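Monoacylglycerol lipase (Palaeococcus ferrophilus, PDB 6QE2) hydrolyses monoacylglycerols to glycerol and free fatty acids, as a monoglyceride lipase of the alpha/beta-hydrolase clan. Local coordinates at residues A[147-159]-A[229-241]. Sequence-based numbering, arbitrary orientation.
Sequences KLLSRNPDAVKRY and KGAYHEIFEDPEW. With GOL (glycerol), chain C.
Arg151 and Asp238 form a side-on salt bridge. Arg151 NE meets Asp238 OD2 at 2.9 Å, and Arg151 NH2 meets Asp238 OD1 at 2.9 Å. Both oxygens use their syn lone pairs, and the two groups lie nearly coplanar, 17° apart. Arg151 NH2 also forms a salt bridge to Glu240 OE1 at 3.0 Å, approaching from the anti side and tilted out of the carboxylate plane. A bend at chi3 (-65°) turns the guanidinium toward these acids, with Gly230 O over one face. A leucine in place of Arg151 would probably leave the buried Asp238 carboxylate without its counter-charge. Further along, Arg158 NH2 makes a salt bridge to Glu237 OE1, which lies in the guanidinium plane, while the donor comes to the syn side, tilted from the carboxylate plane.

Arg151 CG sits over the face of Tyr232, 3.5 Å from the ring centroid, a CH-pi contact.

The segment 229-241 is the loop after the last strand of the alpha/beta-hydrolase sheet. It carries His233, whose bonds to Ser87 and Asp203 are consistent with a catalytic triad. Glycerol lies beside it: its O2 donates to Glu234 OE2, which also pairs with Arg28, and Leu149 CD2 packs on its C2 at 3.6 Å.

Glu234 N donates to Leu149 O at 2.7 Å. Asn152 ND2 bonds Glu237 O in the carbonyl plane, while its OD1 caps helix 153-161. Water 2 joins Arg151 N, Tyr232 N, Glu234 O and Asp238 OD2; water 1 links Ser150 OG to Glu234 O and Glu237 N.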
loop_
_atom_site.group_PDB
_atom_site.type_symbol
_atom_site.label_atom_id
_atom_site.label_comp_id
_atom_site.label_asym_id
_atom_site.label_seq_id
_atom_site.Cartn_x
_atom_site.Cartn_y
_atom_site.Cartn_z
ATOM N N LYS A 147 -18.489 0.299 -1.418
ATOM C CA LYS A 147 -19.044 -1.041 -1.564
ATOM C C LYS A 147 -18.122 -1.963 -2.351
ATOM O O LYS A 147 -18.299 -3.187 -2.310
ATOM C CB LYS A 147 -20.416 -0.959 -2.234
ATOM C CG LYS A 147 -21.499 -0.405 -1.328
ATOM C CD LYS A 147 -22.808 -0.212 -2.078
ATOM C CE LYS A 147 -22.642 0.833 -3.170
ATOM N NZ LYS A 147 -22.659 2.220 -2.613
ATOM N N LEU A 148 -17.165 -1.406 -3.084
ATOM C CA LEU A 148 -16.209 -2.195 -3.846
ATOM C C LEU A 148 -14.986 -2.584 -3.024
ATOM O O LEU A 148 -14.091 -3.255 -3.549
ATOM C CB LEU A 148 -15.761 -1.397 -5.073
ATOM C CG LEU A 148 -16.789 -1.220 -6.191
ATOM C CD1 LEU A 148 -16.189 -0.422 -7.343
ATOM C CD2 LEU A 148 -17.344 -2.556 -6.659
ATOM N N LEU A 149 -14.931 -2.179 -1.755
ATOM C CA LEU A 149 -13.760 -2.457 -0.928
ATOM C C LEU A 149 -13.715 -3.899 -0.443
ATOM O O LEU A 149 -12.643 -4.513 -0.425
ATOM C CB LEU A 149 -13.734 -1.514 0.272
ATOM C CG LEU A 149 -13.418 -0.052 -0.021
ATOM C CD1 LEU A 149 -13.650 0.755 1.239
ATOM C CD2 LEU A 149 -11.984 0.094 -0.494
ATOM N N SER A 150 -14.856 -4.457 -0.045
ATOM C CA SER A 150 -14.853 -5.737 0.644
ATOM C C SER A 150 -16.196 -6.428 0.478
ATOM O O SER A 150 -17.241 -5.773 0.456
ATOM C CB SER A 150 -14.552 -5.554 2.137
ATOM O OG SER A 150 -14.686 -6.780 2.838
ATOM N N ARG A 151 -16.153 -7.757 0.368
ATOM C CA ARG A 151 -17.366 -8.562 0.415
ATOM C C ARG A 151 -17.983 -8.615 1.810
ATOM O O ARG A 151 -19.095 -9.130 1.956
ATOM C CB ARG A 151 -17.063 -9.973 -0.085
ATOM C CG ARG A 151 -16.656 -10.012 -1.545
ATOM C CD ARG A 151 -16.697 -11.420 -2.104
ATOM N NE ARG A 151 -15.713 -12.296 -1.477
ATOM C CZ ARG A 151 -15.536 -13.569 -1.812
ATOM N NH1 ARG A 151 -16.282 -14.116 -2.772
ATOM N NH2 ARG A 151 -14.615 -14.296 -1.192
ATOM N N ASN A 152 -17.288 -8.102 2.828
ATOM C CA ASN A 152 -17.811 -8.056 4.189
ATOM C C ASN A 152 -18.575 -6.752 4.378
ATOM O O ASN A 152 -17.948 -5.683 4.422
ATOM C CB ASN A 152 -16.666 -8.161 5.194
ATOM C CG ASN A 152 -17.131 -8.171 6.645
ATOM O OD1 ASN A 152 -18.252 -7.784 6.974
ATOM N ND2 ASN A 152 -16.249 -8.621 7.530
ATOM N N PRO A 153 -19.891 -6.807 4.476
ATOM C CA PRO A 153 -20.669 -5.578 4.617
ATOM C C PRO A 153 -20.334 -4.786 5.879
ATOM O O PRO A 153 -20.402 -3.569 5.860
ATOM C CB PRO A 153 -22.113 -6.076 4.633
ATOM C CG PRO A 153 -22.018 -7.497 5.055
ATOM C CD PRO A 153 -20.738 -8.005 4.484
ATOM N N ASP A 154 -19.965 -5.473 6.950
ATOM C CA ASP A 154 -19.624 -4.811 8.199
ATOM C C ASP A 154 -18.292 -4.064 8.081
ATOM O O ASP A 154 -18.085 -3.040 8.718
ATOM C CB ASP A 154 -19.587 -5.816 9.345
ATOM C CG ASP A 154 -20.968 -6.326 9.716
ATOM O OD1 ASP A 154 -21.123 -7.552 9.880
ATOM O OD2 ASP A 154 -21.898 -5.504 9.842
ATOM N N ALA A 155 -17.399 -4.584 7.256
ATOM C CA ALA A 155 -16.115 -3.942 7.033
ATOM C C ALA A 155 -16.339 -2.655 6.262
ATOM O O ALA A 155 -15.705 -1.649 6.531
ATOM C CB ALA A 155 -15.190 -4.862 6.265
ATOM N N VAL A 156 -17.259 -2.699 5.304
ATOM C CA VAL A 156 -17.567 -1.538 4.496
ATOM C C VAL A 156 -18.174 -0.463 5.367
ATOM O O VAL A 156 -17.814 0.694 5.271
ATOM C CB VAL A 156 -18.549 -1.876 3.373
ATOM C CG1 VAL A 156 -19.025 -0.610 2.694
ATOM C CG2 VAL A 156 -17.900 -2.807 2.372
ATOM N N LYS A 157 -19.084 -0.868 6.235
ATOM C CA LYS A 157 -19.737 0.057 7.141
ATOM C C LYS A 157 -18.728 0.724 8.071
ATOM O O LYS A 157 -18.802 1.914 8.317
ATOM C CB LYS A 157 -20.807 -0.674 7.942
ATOM C CG LYS A 157 -21.426 0.139 9.055
ATOM C CD LYS A 157 -22.613 -0.602 9.637
ATOM C CE LYS A 157 -22.821 -0.226 11.086
ATOM N NZ LYS A 157 -23.522 1.079 11.190
ATOM N N ARG A 158 -17.784 -0.052 8.581
ATOM C CA ARG A 158 -16.768 0.490 9.465
ATOM C C ARG A 158 -15.933 1.550 8.755
ATOM O O ARG A 158 -15.622 2.583 9.323
ATOM C CB ARG A 158 -15.859 -0.620 9.980
ATOM C CG ARG A 158 -16.468 -1.434 11.097
ATOM C CD ARG A 158 -15.409 -2.186 11.873
ATOM N NE ARG A 158 -14.926 -3.349 11.152
ATOM C CZ ARG A 158 -15.596 -4.487 11.042
ATOM N NH1 ARG A 158 -16.786 -4.612 11.604
ATOM N NH2 ARG A 158 -15.076 -5.500 10.370
ATOM N N TYR A 159 -15.576 1.280 7.510
ATOM C CA TYR A 159 -14.779 2.199 6.712
ATOM C C TYR A 159 -15.509 3.507 6.545
ATOM O O TYR A 159 -14.944 4.575 6.705
ATOM C CB TYR A 159 -14.516 1.582 5.347
ATOM C CG TYR A 159 -13.644 2.382 4.409
ATOM C CD1 TYR A 159 -12.271 2.236 4.415
ATOM C CD2 TYR A 159 -14.198 3.249 3.492
ATOM C CE1 TYR A 159 -11.473 2.945 3.546
ATOM C CE2 TYR A 159 -13.408 3.960 2.617
ATOM C CZ TYR A 159 -12.043 3.803 2.649
ATOM O OH TYR A 159 -11.256 4.512 1.785
ATOM N N LYS A 229 -9.596 -16.016 -4.866
ATOM C CA LYS A 229 -10.696 -16.062 -5.818
ATOM C C LYS A 229 -11.955 -15.434 -5.236
ATOM O O LYS A 229 -12.441 -15.850 -4.178
ATOM C CB LYS A 229 -10.960 -17.509 -6.223
ATOM C CG LYS A 229 -12.084 -17.671 -7.237
ATOM C CD LYS A 229 -12.279 -19.132 -7.595
ATOM C CE LYS A 229 -13.400 -19.300 -8.608
ATOM N NZ LYS A 229 -13.128 -18.530 -9.850
ATOM N N GLY A 230 -12.473 -14.420 -5.923
ATOM C CA GLY A 230 -13.692 -13.755 -5.535
ATOM C C GLY A 230 -13.524 -12.559 -4.623
ATOM O O GLY A 230 -14.461 -11.768 -4.489
ATOM N N ALA A 231 -12.361 -12.395 -3.997
ATOM C CA ALA A 231 -12.178 -11.298 -3.060
ATOM C C ALA A 231 -12.165 -9.960 -3.788
ATOM O O ALA A 231 -11.793 -9.866 -4.961
ATOM C CB ALA A 231 -10.882 -11.478 -2.265
ATOM N N TYR A 232 -12.586 -8.919 -3.075
ATOM C CA TYR A 232 -12.579 -7.556 -3.582
ATOM C C TYR A 232 -11.214 -6.917 -3.297
ATOM O O TYR A 232 -10.200 -7.608 -3.146
ATOM C CB TYR A 232 -13.721 -6.753 -2.949
ATOM C CG TYR A 232 -15.109 -7.111 -3.446
ATOM C CD1 TYR A 232 -15.299 -8.106 -4.394
ATOM C CD2 TYR A 232 -16.227 -6.441 -2.965
ATOM C CE1 TYR A 232 -16.569 -8.429 -4.842
ATOM C CE2 TYR A 232 -17.498 -6.754 -3.412
ATOM C CZ TYR A 232 -17.665 -7.747 -4.345
ATOM O OH TYR A 232 -18.934 -8.059 -4.791
ATOM N N HIS A 233 -11.183 -5.581 -3.228
ATOM C CA HIS A 233 -9.934 -4.835 -3.081
ATOM C C HIS A 233 -9.275 -5.090 -1.729
ATOM O O HIS A 233 -8.050 -5.241 -1.647
ATOM C CB HIS A 233 -10.222 -3.348 -3.271
ATOM C CG HIS A 233 -9.012 -2.467 -3.189
ATOM N ND1 HIS A 233 -7.952 -2.572 -4.063
ATOM C CD2 HIS A 233 -8.711 -1.445 -2.351
ATOM C CE1 HIS A 233 -7.045 -1.657 -3.763
ATOM N NE2 HIS A 233 -7.479 -0.964 -2.725
ATOM N N GLU A 234 -10.063 -5.124 -0.660
ATOM C CA GLU A 234 -9.545 -5.396 0.679
ATOM C C GLU A 234 -9.812 -6.859 1.005
ATOM O O GLU A 234 -10.966 -7.262 1.188
ATOM C CB GLU A 234 -10.182 -4.474 1.712
ATOM C CG GLU A 234 -9.738 -3.040 1.561
ATOM C CD GLU A 234 -10.296 -2.128 2.628
ATOM O OE1 GLU A 234 -11.005 -2.620 3.531
ATOM O OE2 GLU A 234 -10.025 -0.913 2.559
ATOM N N ILE A 235 -8.744 -7.655 1.055
ATOM C CA ILE A 235 -8.869 -9.059 1.437
ATOM C C ILE A 235 -8.835 -9.233 2.950
ATOM O O ILE A 235 -9.242 -10.299 3.443
ATOM C CB ILE A 235 -7.764 -9.889 0.753
ATOM C CG1 ILE A 235 -7.644 -9.496 -0.721
ATOM C CG2 ILE A 235 -8.062 -11.385 0.828
ATOM C CD1 ILE A 235 -6.396 -10.017 -1.400
ATOM N N PHE A 236 -8.414 -8.201 3.696
ATOM C CA PHE A 236 -8.135 -8.313 5.132
ATOM C C PHE A 236 -9.323 -8.841 5.920
ATOM O O PHE A 236 -9.148 -9.615 6.871
ATOM C CB PHE A 236 -7.729 -6.953 5.706
ATOM C CG PHE A 236 -6.503 -6.368 5.084
ATOM C CD1 PHE A 236 -6.594 -5.584 3.947
ATOM C CD2 PHE A 236 -5.257 -6.582 5.651
ATOM C CE1 PHE A 236 -5.462 -5.037 3.375
ATOM C CE2 PHE A 236 -4.121 -6.041 5.082
ATOM C CZ PHE A 236 -4.223 -5.267 3.940
ATOM N N GLU A 237 -10.507 -8.338 5.593
ATOM C CA GLU A 237 -11.730 -8.717 6.283
ATOM C C GLU A 237 -12.682 -9.576 5.456
ATOM O O GLU A 237 -13.842 -9.732 5.819
ATOM C CB GLU A 237 -12.440 -7.472 6.815
ATOM C CG GLU A 237 -11.497 -6.486 7.488
ATOM C CD GLU A 237 -12.219 -5.316 8.119
ATOM O OE1 GLU A 237 -12.871 -5.512 9.164
ATOM O OE2 GLU A 237 -12.125 -4.197 7.579
ATOM N N ASP A 238 -12.199 -10.119 4.344
ATOM C CA ASP A 238 -13.045 -10.946 3.493
ATOM C C ASP A 238 -13.496 -12.144 4.309
ATOM O O ASP A 238 -12.691 -12.763 5.000
ATOM C CB ASP A 238 -12.259 -11.422 2.274
ATOM C CG ASP A 238 -13.142 -12.053 1.220
ATOM O OD1 ASP A 238 -13.200 -13.296 1.157
ATOM O OD2 ASP A 238 -13.777 -11.305 0.454
ATOM N N PRO A 239 -14.800 -12.504 4.161
ATOM C CA PRO A 239 -15.371 -13.643 4.898
ATOM C C PRO A 239 -14.708 -14.944 4.554
ATOM O O PRO A 239 -14.396 -15.732 5.454
ATOM C CB PRO A 239 -16.848 -13.625 4.458
ATOM C CG PRO A 239 -17.095 -12.168 3.969
ATOM C CD PRO A 239 -15.809 -11.870 3.265
ATOM N N GLU A 240 -14.407 -15.150 3.288
ATOM C CA GLU A 240 -13.797 -16.400 2.852
ATOM C C GLU A 240 -12.294 -16.399 3.068
ATOM O O GLU A 240 -11.729 -17.409 3.502
ATOM C CB GLU A 240 -14.124 -16.636 1.376
ATOM C CG GLU A 240 -13.514 -17.883 0.808
ATOM C CD GLU A 240 -13.923 -18.143 -0.620
ATOM O OE1 GLU A 240 -14.644 -17.290 -1.219
ATOM O OE2 GLU A 240 -13.497 -19.191 -1.168
ATOM N N TRP A 241 -11.627 -15.256 2.865
ATOM C CA TRP A 241 -10.184 -15.260 2.721
ATOM C C TRP A 241 -9.399 -14.462 3.767
ATOM O O TRP A 241 -8.164 -14.537 3.764
ATOM C CB TRP A 241 -9.836 -14.691 1.338
ATOM C CG TRP A 241 -10.296 -15.520 0.211
ATOM C CD1 TRP A 241 -11.178 -15.175 -0.754
ATOM C CD2 TRP A 241 -9.835 -16.832 -0.110
ATOM N NE1 TRP A 241 -11.298 -16.201 -1.672
ATOM C CE2 TRP A 241 -10.472 -17.221 -1.307
ATOM C CE3 TRP A 241 -8.923 -17.702 0.485
ATOM C CZ2 TRP A 241 -10.257 -18.451 -1.887
ATOM C CZ3 TRP A 241 -8.685 -18.918 -0.098
ATOM C CH2 TRP A 241 -9.362 -19.291 -1.274
HETATM C C1 GOL C . -8.015 2.225 1.581
HETATM O O1 GOL C . -8.674 3.480 1.682
HETATM C C2 GOL C . -8.850 1.334 0.696
HETATM O O2 GOL C . -8.260 0.044 0.599
HETATM C C3 GOL C . -8.901 1.990 -0.667
HETATM O O3 GOL C . -7.601 1.911 -1.236
HETATM O O HOH W 1 -12.156 -6.947 3.455
HETATM O O HOH W 2 -13.281 -8.729 -0.102
HETATM O O HOH W 3 -15.270 -16.866 -3.504
#